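Local structure of conserved domain protein (Porphyromonas gingivalis, 3PNN) at residues S21-L25 / E62-I67; D37-D42 / Y298-F303; E78-E83 / M109-A113; C93-R97 / G240-S245; W218-Y224 / I249-V253. The protein is probably a glycosyltransferase with a Rossmann-like alpha/beta/alpha fold that forms glycosidic linkages, its substrates not being established. One frame throughout, in Å; residues are numbered along the deposited sequence.

Contact 1. Residues S21-L25 / E62-I67; sequences SLKQL and EFREKI
L22 lays its isobutyl group against the helix 60-71, overlapping E62, F63, K66 and I67 over one helical turn. Its CG is anti to the backbone N (chi1 -173°), which directs the branch at the helix: L22 CD1 meets F63 CD1 at the edge of the phenyl ring, 4.1 Å away, while L22 CD2 lies 4.0 Å from K66 CD, the two chains running past one another in opposite directions. L22 CD2 also reaches I67 CD1 at 4.2 Å. Further along the loop L25 adds CD1, which rests on the aliphatic base of K66 (CB, 4.1 Å) and on I67 CG1. The polar link is made by E62, whose nearly extended chain carries its carboxylate to the loop backbone. The amide L22 N donates to E62 OE1 over 2.9 Å, almost straight at 167°, meeting the oxygen on its anti side and 26° out of the carboxylate plane. The same oxygen lies 3.6 Å from S21 CB; the hydroxyl of S21 itself is bonded to S17. The loop is reminiscent of the glycine-rich loop of sugar nucleotidyltransferases, where a lysine follows the glycines; K23 may be its equivalent. The loop, which links strand 7-11 to helix 35-46, is thus held to helix 60-71, whose F63 turns inward to F53 of strand 50-55 and L79 of strand 77-81.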
# COMPACT_ATOMS: atom_id res chain seq x y z
N SER A 21 -15.41 -3.43 15.71
CA SER A 21 -14.25 -3.29 16.57
C SER A 21 -12.97 -3.34 15.76
O SER A 21 -12.98 -3.73 14.59
CB SER A 21 -14.25 -4.38 17.64
OG SER A 21 -14.02 -5.65 17.05
N LEU A 22 -11.88 -2.93 16.37
CA LEU A 22 -10.57 -3.00 15.75
C LEU A 22 -10.05 -4.43 15.90
O LEU A 22 -10.25 -5.05 16.95
CB LEU A 22 -9.63 -2.02 16.46
CG LEU A 22 -8.24 -1.77 15.91
CD1 LEU A 22 -8.33 -1.03 14.58
CD2 LEU A 22 -7.46 -0.97 16.95
N LYS A 23 -9.40 -4.97 14.87
CA LYS A 23 -8.79 -6.30 15.02
C LYS A 23 -7.74 -6.23 16.12
O LYS A 23 -7.17 -5.16 16.36
CB LYS A 23 -8.11 -6.74 13.72
CG LYS A 23 -9.04 -7.16 12.59
CD LYS A 23 -8.23 -7.18 11.27
CE LYS A 23 -9.07 -7.66 10.10
NZ LYS A 23 -8.19 -7.77 8.90
N GLN A 24 -7.48 -7.36 16.78
CA GLN A 24 -6.40 -7.43 17.76
C GLN A 24 -5.09 -6.88 17.20
O GLN A 24 -4.65 -7.29 16.11
CB GLN A 24 -6.20 -8.88 18.21
CG GLN A 24 -7.35 -9.44 19.03
CD GLN A 24 -7.43 -8.80 20.40
OE1 GLN A 24 -6.41 -8.50 21.02
NE2 GLN A 24 -8.65 -8.59 20.89
N LEU A 25 -4.48 -5.95 17.93
CA LEU A 25 -3.19 -5.41 17.52
C LEU A 25 -2.08 -6.40 17.82
O LEU A 25 -2.15 -7.13 18.80
CB LEU A 25 -2.92 -4.08 18.22
CG LEU A 25 -3.93 -2.99 17.83
CD1 LEU A 25 -3.55 -1.64 18.44
CD2 LEU A 25 -4.03 -2.88 16.33
N GLU A 62 -12.13 2.77 18.50
CA GLU A 62 -10.93 2.08 18.96
C GLU A 62 -9.70 2.54 18.21
O GLU A 62 -8.60 2.55 18.77
CB GLU A 62 -11.11 0.56 18.87
CG GLU A 62 -12.27 0.09 19.76
CD GLU A 62 -12.30 -1.41 20.02
OE1 GLU A 62 -11.84 -2.19 19.15
OE2 GLU A 62 -12.80 -1.82 21.10
N PHE A 63 -9.87 2.92 16.95
CA PHE A 63 -8.71 3.42 16.20
C PHE A 63 -8.18 4.67 16.90
O PHE A 63 -6.97 4.83 17.09
CB PHE A 63 -9.07 3.73 14.74
CG PHE A 63 -7.86 3.80 13.84
CD1 PHE A 63 -7.40 2.66 13.18
CD2 PHE A 63 -7.17 5.00 13.66
CE1 PHE A 63 -6.28 2.71 12.35
CE2 PHE A 63 -6.04 5.07 12.83
CZ PHE A 63 -5.61 3.92 12.18
N ARG A 64 -9.08 5.57 17.28
CA ARG A 64 -8.67 6.79 17.97
C ARG A 64 -8.03 6.45 19.31
O ARG A 64 -7.00 7.01 19.67
CB ARG A 64 -9.87 7.72 18.17
CG ARG A 64 -10.44 8.33 16.86
CD ARG A 64 -11.67 9.19 17.18
NE ARG A 64 -12.23 9.84 16.00
CZ ARG A 64 -11.77 10.97 15.48
NH1 ARG A 64 -10.71 11.56 16.02
NH2 ARG A 64 -12.35 11.50 14.40
N GLU A 65 -8.62 5.51 20.04
CA GLU A 65 -8.13 5.17 21.38
C GLU A 65 -6.77 4.48 21.38
O GLU A 65 -5.90 4.80 22.18
CB GLU A 65 -9.13 4.24 22.09
CG GLU A 65 -10.43 4.88 22.51
CD GLU A 65 -11.38 3.87 23.13
OE1 GLU A 65 -10.98 2.69 23.29
OE2 GLU A 65 -12.52 4.25 23.46
N LYS A 66 -6.61 3.51 20.49
CA LYS A 66 -5.47 2.61 20.55
C LYS A 66 -4.36 2.97 19.57
O LYS A 66 -3.21 2.61 19.78
CB LYS A 66 -5.91 1.16 20.27
CG LYS A 66 -6.76 0.50 21.37
CD LYS A 66 -7.18 -0.90 20.93
CE LYS A 66 -7.56 -1.80 22.11
NZ LYS A 66 -8.78 -1.32 22.79
N ILE A 67 -4.70 3.67 18.49
CA ILE A 67 -3.69 3.95 17.46
C ILE A 67 -3.32 5.44 17.37
O ILE A 67 -2.14 5.79 17.44
CB ILE A 67 -4.10 3.37 16.10
CG1 ILE A 67 -4.22 1.84 16.22
CG2 ILE A 67 -3.10 3.78 15.00
CD1 ILE A 67 -4.42 1.11 14.91

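Contact 2. Residues D37-D42 / Y298-F303; sequences DYSVYD and YPTKLF
The C-terminal tail of the chain closes over helix 35-46 here, with L302 and Y298 wedged among the aromatic side chains of Y38 and Y41. L302, modelled in two conformers of which one is described, spreads its methyls over two rings: CD1 sits 3.5 Å from the centroid of the Y38 ring and only 6° off its normal, and CD2 lies over the face of Y41, offset toward the rim. Y38 turns its edge to the face of Y298 in a T-shaped stack, centroids 4.9 Å apart and planes at 87°. In this Rossmann-like domain the tail thus packs on the first long helix after the glycine-rich loop, joining the chain's end to its N-terminal half. The hydroxyl of Y298 donates to D42 OD2 over a very short 2.5 Å, and D42 OD1 pairs with R45, so both carboxylate oxygens are engaged. Two waters join the hydroxyl of Y38 to the tail backbone, one donating to T300 O and the other to P299 O. Y41 OH abuts P299 CD at 3.3 Å. The F303 ring turns its edge to the helix backbone, CE2 lying 3.4 Å from D37 O and CZ 3.9 Å from Y41 N.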
# COMPACT_ATOMS: atom_id res chain seq x y z
N ASP A 37 3.62 0.87 13.35
CA ASP A 37 4.52 1.73 14.13
C ASP A 37 5.89 1.89 13.48
O ASP A 37 6.44 2.99 13.46
CB ASP A 37 4.72 1.17 15.55
CG ASP A 37 3.47 1.30 16.43
OD1 ASP A 37 2.59 2.14 16.13
OD2 ASP A 37 3.40 0.55 17.43
N TYR A 38 6.47 0.79 12.99
CA TYR A 38 7.76 0.89 12.27
C TYR A 38 7.63 1.79 11.03
O TYR A 38 8.51 2.60 10.77
CB TYR A 38 8.31 -0.50 11.91
CG TYR A 38 8.79 -1.20 13.15
CD1 TYR A 38 10.10 -1.04 13.60
CD2 TYR A 38 7.91 -1.96 13.92
CE1 TYR A 38 10.54 -1.64 14.77
CE2 TYR A 38 8.35 -2.58 15.11
CZ TYR A 38 9.65 -2.41 15.52
OH TYR A 38 10.09 -3.00 16.70
N SER A 39 6.52 1.67 10.31
CA SER A 39 6.31 2.53 9.13
C SER A 39 6.25 4.00 9.50
O SER A 39 6.88 4.83 8.85
CB SER A 39 5.02 2.15 8.39
OG SER A 39 5.18 0.89 7.76
N VAL A 40 5.49 4.31 10.54
CA VAL A 40 5.34 5.70 10.96
C VAL A 40 6.67 6.25 11.47
O VAL A 40 7.06 7.36 11.12
CB VAL A 40 4.22 5.88 12.02
CG1 VAL A 40 4.21 7.32 12.56
CG2 VAL A 40 2.87 5.49 11.41
N TYR A 41 7.38 5.46 12.27
CA TYR A 41 8.70 5.86 12.75
C TYR A 41 9.63 6.20 11.57
O TYR A 41 10.31 7.23 11.56
CB TYR A 41 9.30 4.74 13.61
CG TYR A 41 10.56 5.13 14.36
CD1 TYR A 41 10.49 5.73 15.63
CD2 TYR A 41 11.81 4.91 13.81
CE1 TYR A 41 11.63 6.08 16.32
CE2 TYR A 41 12.96 5.26 14.49
CZ TYR A 41 12.86 5.85 15.74
OH TYR A 41 14.01 6.20 16.42
N ASP A 42 9.68 5.32 10.58
CA ASP A 42 10.57 5.56 9.44
C ASP A 42 10.08 6.71 8.57
O ASP A 42 10.89 7.46 8.02
CB ASP A 42 10.77 4.28 8.61
CG ASP A 42 11.76 3.31 9.26
OD1 ASP A 42 12.63 3.78 10.02
OD2 ASP A 42 11.68 2.10 8.98
N TYR A 298 16.58 0.57 15.12
CA TYR A 298 15.42 1.10 15.83
C TYR A 298 15.69 1.03 17.32
O TYR A 298 16.40 0.15 17.78
CB TYR A 298 14.15 0.25 15.55
CG TYR A 298 13.77 0.22 14.10
CD1 TYR A 298 13.03 1.26 13.53
CD2 TYR A 298 14.16 -0.83 13.28
CE1 TYR A 298 12.70 1.25 12.19
CE2 TYR A 298 13.84 -0.85 11.94
CZ TYR A 298 13.11 0.19 11.40
OH TYR A 298 12.80 0.17 10.07
N PRO A 299 15.08 1.95 18.09
CA PRO A 299 15.09 1.80 19.54
C PRO A 299 14.19 0.64 19.96
O PRO A 299 13.30 0.25 19.20
CB PRO A 299 14.51 3.12 20.03
CG PRO A 299 13.59 3.53 18.94
CD PRO A 299 14.32 3.14 17.67
N THR A 300 14.39 0.10 21.16
CA THR A 300 13.54 -1.01 21.60
C THR A 300 12.06 -0.63 21.62
O THR A 300 11.21 -1.42 21.22
CB THR A 300 13.95 -1.55 22.98
OG1 THR A 300 15.27 -2.08 22.89
CG2 THR A 300 12.98 -2.66 23.41
N LYS A 301 11.75 0.57 22.09
CA LYS A 301 10.37 1.05 22.09
C LYS A 301 10.27 2.27 21.18
O LYS A 301 10.98 3.25 21.37
CB LYS A 301 9.91 1.42 23.50
CG LYS A 301 9.77 0.24 24.43
CD LYS A 301 9.23 0.66 25.79
CE LYS A 301 9.22 -0.52 26.75
NZ LYS A 301 10.54 -1.21 26.76
N LEU A 302 9.37 2.20 20.21
CA LEU A 302 9.20 3.27 19.24
C LEU A 302 8.29 4.38 19.76
O LEU A 302 8.64 5.55 19.73
CB LEU A 302 8.61 2.72 17.94
CG LEU A 302 9.31 1.59 17.19
CD1 LEU A 302 8.52 1.24 15.93
CD2 LEU A 302 10.74 1.97 16.83
N PHE A 303 7.10 3.98 20.22
CA PHE A 303 6.10 4.91 20.71
C PHE A 303 5.56 4.48 22.08
O PHE A 303 4.97 5.28 22.81
CB PHE A 303 4.94 5.02 19.71
CG PHE A 303 5.37 5.49 18.35
CD1 PHE A 303 5.65 6.84 18.12
CD2 PHE A 303 5.52 4.60 17.30
CE1 PHE A 303 6.06 7.28 16.88
CE2 PHE A 303 5.93 5.04 16.06
CZ PHE A 303 6.20 6.38 15.84
OXT PHE A 303 5.71 3.32 22.48
O HOH W 1 8.94 -2.75 19.34
O HOH W 2 12.37 -2.15 17.77

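Contact 3. Residues E78-E83 / M109-A113; sequences ELVFQE and MGRDA
M109, a selenomethionine, and V80 make most of this contact, with A113 adding a smaller patch. The M109 chain folds back at chi2 (-60°), bringing CG to 3.6 Å from Q82 CA and laying SE against the backbone at the end of the strand. There SE meets F81 O at 3.2 Å, a tight approach in which the oxygen lies on the extension of the CE-SE bond beyond selenium; this direction is consistent with a weak chalcogen interaction. V80 points from the strand toward the turn: its CB lies 3.5 Å from M109 O, and its CG2 lies 3.9 Å from M109 CB. The contact brings the turn after helix 103-108 against strand 77-81, which runs parallel to strand 50-55 in the Rossmann-like part of the fold and hydrogen-bonds to it through E78 and V80, with Q82 just past its end continuing the pairing. V80 CG1 then reaches across to A113 CB at 4.1 Å. The extended E78 also brings its carboxylate up to this methyl, OE1 lying 3.7 Å from A113 CB. No hydrogen bond crosses between the segments. Beyond them, the amide of Q82 is held at both ends, OE1 accepting from R56 and NE2 bonded to H105 ND1, while M109 also touches R86.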
# COMPACT_ATOMS: atom_id res chain seq x y z
N GLU A 78 -4.58 12.69 10.49
CA GLU A 78 -5.96 12.94 10.10
C GLU A 78 -6.61 11.63 9.68
O GLU A 78 -5.94 10.76 9.08
CB GLU A 78 -6.02 13.96 8.95
CG GLU A 78 -7.42 14.05 8.32
CD GLU A 78 -7.69 15.34 7.56
OE1 GLU A 78 -6.74 16.07 7.21
OE2 GLU A 78 -8.88 15.62 7.30
N LEU A 79 -7.89 11.48 10.00
CA LEU A 79 -8.68 10.32 9.56
C LEU A 79 -9.62 10.68 8.41
O LEU A 79 -10.26 11.73 8.42
CB LEU A 79 -9.53 9.77 10.71
CG LEU A 79 -8.77 9.32 11.95
CD1 LEU A 79 -9.76 8.80 13.01
CD2 LEU A 79 -7.75 8.26 11.59
N VAL A 80 -9.67 9.81 7.40
CA VAL A 80 -10.73 9.85 6.39
C VAL A 80 -11.42 8.50 6.39
O VAL A 80 -10.90 7.53 6.93
CB VAL A 80 -10.22 10.23 4.97
CG1 VAL A 80 -9.58 11.61 5.00
CG2 VAL A 80 -9.24 9.18 4.40
N PHE A 81 -12.62 8.44 5.81
CA PHE A 81 -13.47 7.26 6.01
C PHE A 81 -13.94 6.63 4.70
O PHE A 81 -14.52 7.30 3.85
CB PHE A 81 -14.69 7.64 6.87
CG PHE A 81 -14.31 8.13 8.23
CD1 PHE A 81 -14.16 7.23 9.28
CD2 PHE A 81 -14.05 9.47 8.45
CE1 PHE A 81 -13.77 7.68 10.54
CE2 PHE A 81 -13.67 9.93 9.69
CZ PHE A 81 -13.53 9.02 10.74
N GLN A 82 -13.71 5.33 4.57
CA GLN A 82 -14.19 4.60 3.39
C GLN A 82 -15.53 3.97 3.70
O GLN A 82 -15.61 3.06 4.53
CB GLN A 82 -13.20 3.50 2.98
CG GLN A 82 -13.68 2.70 1.75
CD GLN A 82 -12.86 1.43 1.49
OE1 GLN A 82 -12.41 0.76 2.42
NE2 GLN A 82 -12.70 1.08 0.21
N GLU A 83 -16.59 4.45 3.05
CA GLU A 83 -17.91 3.87 3.20
C GLU A 83 -18.48 3.44 1.85
O GLU A 83 -18.12 3.99 0.80
CB GLU A 83 -18.86 4.84 3.91
CG GLU A 83 -18.35 5.37 5.27
CD GLU A 83 -18.07 4.28 6.31
OE1 GLU A 83 -18.74 3.22 6.29
OE2 GLU A 83 -17.16 4.49 7.16
N MSE A 109 -10.80 8.38 -0.90
CA MSE A 109 -11.31 9.01 0.33
C MSE A 109 -10.39 10.14 0.83
O MSE A 109 -10.83 11.02 1.60
CB MSE A 109 -11.50 7.96 1.44
CG MSE A 109 -12.49 6.84 1.08
SE MSE A 109 -14.31 7.41 0.68
CE MSE A 109 -14.10 7.54 -1.27
N GLY A 110 -9.13 10.12 0.40
CA GLY A 110 -8.16 11.14 0.81
C GLY A 110 -8.14 12.40 -0.05
O GLY A 110 -7.35 13.31 0.18
N ARG A 111 -9.03 12.48 -1.03
CA ARG A 111 -8.95 13.51 -2.07
C ARG A 111 -9.05 14.96 -1.56
O ARG A 111 -8.41 15.85 -2.10
CB ARG A 111 -9.99 13.25 -3.16
CG ARG A 111 -10.99 14.37 -3.29
CD ARG A 111 -11.44 14.53 -4.72
NE ARG A 111 -12.48 13.58 -5.05
CZ ARG A 111 -12.69 13.10 -6.27
NH1 ARG A 111 -13.67 12.23 -6.49
NH2 ARG A 111 -11.91 13.49 -7.28
N ASP A 112 -9.88 15.20 -0.55
CA ASP A 112 -10.00 16.57 -0.02
C ASP A 112 -8.93 16.91 1.02
O ASP A 112 -8.55 18.08 1.17
CB ASP A 112 -11.41 16.81 0.54
CG ASP A 112 -12.49 16.77 -0.53
OD1 ASP A 112 -12.24 17.27 -1.65
OD2 ASP A 112 -13.58 16.24 -0.26
N ALA A 113 -8.42 15.90 1.71
CA ALA A 113 -7.45 16.10 2.78
C ALA A 113 -6.02 16.23 2.26
O ALA A 113 -5.20 16.84 2.91
CB ALA A 113 -7.52 14.96 3.79

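Contact 4. Residues C93-R97 / G240-S245; sequences CPEGR and GQEPKS
R97 reaches from one loop of the alpha/beta/alpha domain into another, fastening the loop before helix 103-108 to the connection between helices 223-239 and 249-259. Its guanidinium grips S245 end-on: NH2 donates to S245 O over 2.7 Å at 163°, and NH1 donates to S245 OG over 3.2 Å, both acceptors lying in the guanidinium plane. NH1 also makes a weak bond to E242 O, and P243 O stands 3.4 Å above one face of the group. With CG anti to the backbone N and a bend at chi2 (86°), the chain swings the guanidinium across this turn. At the other end of the contact, P94 turns its ring to Q241, whose NE2 is 3.5 Å from P94 CG. That same P94 CG lies 3.2 Å from G240 O, a carbonyl oxygen buried with no hydrogen-bonding partner in the model. Outside the pair, K99 O takes the NE of R97, W101 provides a cation-pi partner, and H239 O receives the hydroxyl of S245, fixing the residue that R97 holds.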
# COMPACT_ATOMS: atom_id res chain seq x y z
N CYS A 93 -25.31 2.95 -4.27
CA CYS A 93 -24.81 1.64 -3.90
C CYS A 93 -25.91 0.58 -4.01
O CYS A 93 -26.97 0.72 -3.41
CB CYS A 93 -24.26 1.67 -2.47
SG CYS A 93 -23.48 0.15 -1.96
N PRO A 94 -25.65 -0.49 -4.79
CA PRO A 94 -26.62 -1.57 -5.00
C PRO A 94 -27.16 -2.13 -3.68
O PRO A 94 -26.47 -2.09 -2.66
CB PRO A 94 -25.81 -2.63 -5.73
CG PRO A 94 -24.74 -1.87 -6.43
CD PRO A 94 -24.40 -0.72 -5.53
N GLU A 95 -28.38 -2.66 -3.71
CA GLU A 95 -29.05 -3.15 -2.52
C GLU A 95 -28.25 -4.23 -1.79
O GLU A 95 -28.10 -4.18 -0.56
CB GLU A 95 -30.44 -3.69 -2.87
CG GLU A 95 -31.29 -4.06 -1.66
CD GLU A 95 -31.62 -2.85 -0.80
OE1 GLU A 95 -32.07 -1.83 -1.35
OE2 GLU A 95 -31.42 -2.93 0.43
N GLY A 96 -27.73 -5.20 -2.54
CA GLY A 96 -27.08 -6.35 -1.95
C GLY A 96 -25.60 -6.18 -1.65
O GLY A 96 -24.99 -7.05 -1.02
N ARG A 97 -25.01 -5.07 -2.09
CA ARG A 97 -23.57 -4.85 -1.94
C ARG A 97 -23.13 -4.72 -0.48
O ARG A 97 -23.67 -3.93 0.28
CB ARG A 97 -23.13 -3.63 -2.74
CG ARG A 97 -21.63 -3.38 -2.70
CD ARG A 97 -20.89 -4.17 -3.76
NE ARG A 97 -19.45 -4.16 -3.51
CZ ARG A 97 -18.51 -4.40 -4.43
NH1 ARG A 97 -18.86 -4.65 -5.69
NH2 ARG A 97 -17.23 -4.38 -4.09
N GLY A 240 -20.44 -2.19 -11.52
CA GLY A 240 -21.06 -1.65 -10.31
C GLY A 240 -22.15 -2.52 -9.71
O GLY A 240 -22.40 -2.46 -8.50
N GLN A 241 -22.80 -3.33 -10.53
CA GLN A 241 -23.88 -4.18 -10.04
C GLN A 241 -23.38 -5.55 -9.59
O GLN A 241 -24.13 -6.34 -9.03
CB GLN A 241 -24.98 -4.33 -11.10
CG GLN A 241 -25.73 -3.04 -11.37
CD GLN A 241 -26.38 -2.46 -10.13
OE1 GLN A 241 -27.29 -3.06 -9.55
NE2 GLN A 241 -25.91 -1.29 -9.71
N GLU A 242 -22.10 -5.83 -9.84
CA GLU A 242 -21.51 -7.09 -9.41
C GLU A 242 -21.24 -7.10 -7.90
O GLU A 242 -20.91 -6.06 -7.31
CB GLU A 242 -20.24 -7.38 -10.21
CG GLU A 242 -20.49 -7.53 -11.71
CD GLU A 242 -19.21 -7.54 -12.52
OE1 GLU A 242 -18.13 -7.76 -11.93
OE2 GLU A 242 -19.29 -7.32 -13.75
N PRO A 243 -21.39 -8.27 -7.27
CA PRO A 243 -21.32 -8.39 -5.81
C PRO A 243 -19.90 -8.26 -5.27
O PRO A 243 -19.72 -7.74 -4.16
CB PRO A 243 -21.84 -9.81 -5.55
CG PRO A 243 -22.47 -10.25 -6.83
CD PRO A 243 -21.73 -9.55 -7.91
N LYS A 244 -18.91 -8.74 -6.02
CA LYS A 244 -17.54 -8.82 -5.50
C LYS A 244 -16.48 -8.09 -6.34
O LYS A 244 -15.28 -8.26 -6.12
CB LYS A 244 -17.15 -10.29 -5.31
CG LYS A 244 -18.22 -11.10 -4.59
CD LYS A 244 -17.82 -12.56 -4.42
CE LYS A 244 -17.00 -12.77 -3.16
NZ LYS A 244 -16.92 -14.21 -2.78
N SER A 245 -16.93 -7.26 -7.28
CA SER A 245 -16.00 -6.50 -8.11
C SER A 245 -15.20 -5.52 -7.26
O SER A 245 -15.72 -5.00 -6.26
CB SER A 245 -16.75 -5.76 -9.22
OG SER A 245 -17.79 -4.96 -8.67

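Contact 5. Residues W218-Y224 / I249-V253; sequences WGFTPDY and IPFVV
W218 opens the contact, laying one face of its indole beneath two residues a helical turn apart. I249 CG2 sits over the five-membered ring, 3.8 Å from its centroid, and V253 CG2 over the six-membered ring at 4.2 Å, so two CH-pi contacts fall on the same face. W218 NE1 is taken by N216. Two residues on along strand 217-220, F220 points the edge of its ring into the groove between the same two side chains, F220 CZ lying 4.0 Å from V253 CG2 and 4.1 Å from I249 CG2. The chain then leaves the strand through T221, whose OG1 donates to D223 OD2 over 2.5 Å, on the way to helix 223-239. Y224 follows, its CG anti to the backbone N (chi1 -175°), which sends the ring back beside F220 so that their faces lie against each other. Its tip meets the helix: Y224 OH is 3.4 Å from V252 CG1 and 3.7 Å from V253 CG2, and its hydrogen-bonding partner is N104. Strand segment 218-220 and helix segment 249-253 are inclined at 51°, with axes 12.1 Å apart, a gap bridged by W218 and F220, with Y224 joining from beyond the strand. With no hydrogen bond between the segments, the helix is held by aliphatic branches on ring faces and edges, while the polar atoms of W218 and Y224 are satisfied by asparagines elsewhere.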
# COMPACT_ATOMS: atom_id res chain seq x y z
N TRP A 218 3.43 3.46 -3.16
CA TRP A 218 3.37 4.34 -4.34
C TRP A 218 3.63 5.78 -3.94
O TRP A 218 3.45 6.14 -2.78
CB TRP A 218 1.95 4.31 -4.90
CG TRP A 218 1.48 2.97 -5.31
CD1 TRP A 218 0.74 2.08 -4.57
CD2 TRP A 218 1.69 2.36 -6.58
NE1 TRP A 218 0.49 0.95 -5.32
CE2 TRP A 218 1.06 1.10 -6.56
CE3 TRP A 218 2.35 2.77 -7.75
CZ2 TRP A 218 1.08 0.23 -7.65
CZ3 TRP A 218 2.36 1.90 -8.85
CH2 TRP A 218 1.74 0.65 -8.78
N GLY A 219 4.00 6.60 -4.91
CA GLY A 219 4.07 8.05 -4.73
C GLY A 219 3.25 8.74 -5.81
O GLY A 219 3.47 8.51 -7.00
N PHE A 220 2.31 9.59 -5.40
CA PHE A 220 1.40 10.26 -6.34
C PHE A 220 1.36 11.76 -6.10
O PHE A 220 1.86 12.27 -5.09
CB PHE A 220 -0.03 9.72 -6.19
CG PHE A 220 -0.20 8.24 -6.53
CD1 PHE A 220 0.08 7.76 -7.81
CD2 PHE A 220 -0.68 7.35 -5.58
CE1 PHE A 220 -0.10 6.42 -8.12
CE2 PHE A 220 -0.87 6.01 -5.88
CZ PHE A 220 -0.58 5.54 -7.16
N THR A 221 0.75 12.48 -7.04
CA THR A 221 0.37 13.87 -6.85
C THR A 221 -1.15 13.93 -6.89
O THR A 221 -1.78 12.98 -7.35
CB THR A 221 0.99 14.80 -7.93
OG1 THR A 221 0.78 14.22 -9.23
CG2 THR A 221 2.50 14.94 -7.71
N PRO A 222 -1.75 15.03 -6.43
CA PRO A 222 -3.22 15.00 -6.26
C PRO A 222 -4.04 14.82 -7.54
O PRO A 222 -5.22 14.43 -7.45
CB PRO A 222 -3.52 16.34 -5.56
CG PRO A 222 -2.22 16.64 -4.79
CD PRO A 222 -1.13 16.18 -5.75
N ASP A 223 -3.46 15.08 -8.71
CA ASP A 223 -4.21 14.83 -9.96
C ASP A 223 -4.58 13.34 -10.04
O ASP A 223 -5.49 12.97 -10.76
CB ASP A 223 -3.38 15.22 -11.19
CG ASP A 223 -1.94 14.77 -11.08
OD1 ASP A 223 -1.56 13.77 -11.75
OD2 ASP A 223 -1.18 15.41 -10.32
N TYR A 224 -3.86 12.51 -9.31
CA TYR A 224 -4.17 11.09 -9.28
C TYR A 224 -5.60 10.85 -8.79
O TYR A 224 -6.27 9.93 -9.25
CB TYR A 224 -3.16 10.30 -8.42
CG TYR A 224 -3.42 8.80 -8.48
CD1 TYR A 224 -3.13 8.08 -9.63
CD2 TYR A 224 -3.97 8.11 -7.40
CE1 TYR A 224 -3.38 6.71 -9.72
CE2 TYR A 224 -4.23 6.72 -7.47
CZ TYR A 224 -3.91 6.04 -8.63
OH TYR A 224 -4.15 4.69 -8.75
N ILE A 249 -5.63 -0.30 -7.10
CA ILE A 249 -4.62 0.67 -7.53
C ILE A 249 -3.83 0.25 -8.80
O ILE A 249 -3.72 1.03 -9.76
CB ILE A 249 -3.66 1.01 -6.39
CG1 ILE A 249 -4.42 1.68 -5.24
CG2 ILE A 249 -2.52 1.90 -6.89
CD1 ILE A 249 -3.58 1.80 -3.97
N PRO A 250 -3.28 -0.98 -8.81
CA PRO A 250 -2.51 -1.44 -9.98
C PRO A 250 -3.30 -1.35 -11.27
O PRO A 250 -2.73 -1.04 -12.32
CB PRO A 250 -2.23 -2.92 -9.67
CG PRO A 250 -2.40 -3.06 -8.21
CD PRO A 250 -3.37 -2.02 -7.76
N PHE A 251 -4.60 -1.64 -11.22
CA PHE A 251 -5.44 -1.55 -12.41
C PHE A 251 -5.47 -0.14 -12.98
O PHE A 251 -5.30 0.06 -14.19
CB PHE A 251 -6.87 -2.03 -12.13
CG PHE A 251 -7.83 -1.70 -13.25
CD1 PHE A 251 -8.01 -2.58 -14.30
CD2 PHE A 251 -8.53 -0.50 -13.25
CE1 PHE A 251 -8.88 -2.27 -15.34
CE2 PHE A 251 -9.40 -0.19 -14.27
CZ PHE A 251 -9.58 -1.07 -15.32
N VAL A 252 -5.73 0.83 -12.11
CA VAL A 252 -5.75 2.24 -12.50
C VAL A 252 -4.39 2.71 -13.00
O VAL A 252 -4.30 3.35 -14.04
CB VAL A 252 -6.16 3.12 -11.29
CG1 VAL A 252 -5.93 4.59 -11.61
CG2 VAL A 252 -7.61 2.84 -10.92
N VAL A 253 -3.34 2.41 -12.25
CA VAL A 253 -1.99 2.81 -12.65
C VAL A 253 -1.65 2.21 -14.01
O VAL A 253 -1.12 2.88 -14.89
CB VAL A 253 -0.94 2.38 -11.61
CG1 VAL A 253 0.47 2.51 -12.18
CG2 VAL A 253 -1.08 3.23 -10.33

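In the fold
Contacts 1 and 3 meet directly, F63 CE2 and L79 CD2 being 3.8 Å apart, with R64 also packing on L79. Contact 2 comes within about 6 Å of contact 1, nearest atoms. Contact 5 lies across the chain's centre from contacts 1 and 2, about 28 and 27 Å away between centres. Contact 3 lies about 18 Å from contact 1 and 16 Å from contact 5, between centres. Contact 4 is peripheral, its centre about 40 Å from that of contact 2, yet its second loop leads straight into the helix of contact 5. Glycerol, probably from the crystallisation liquor, makes a weak hydrogen bond to K23 NZ of contact 1 and, near contact 3, lies about 6 Å from the Q82 side chain, possibly marking a pocket.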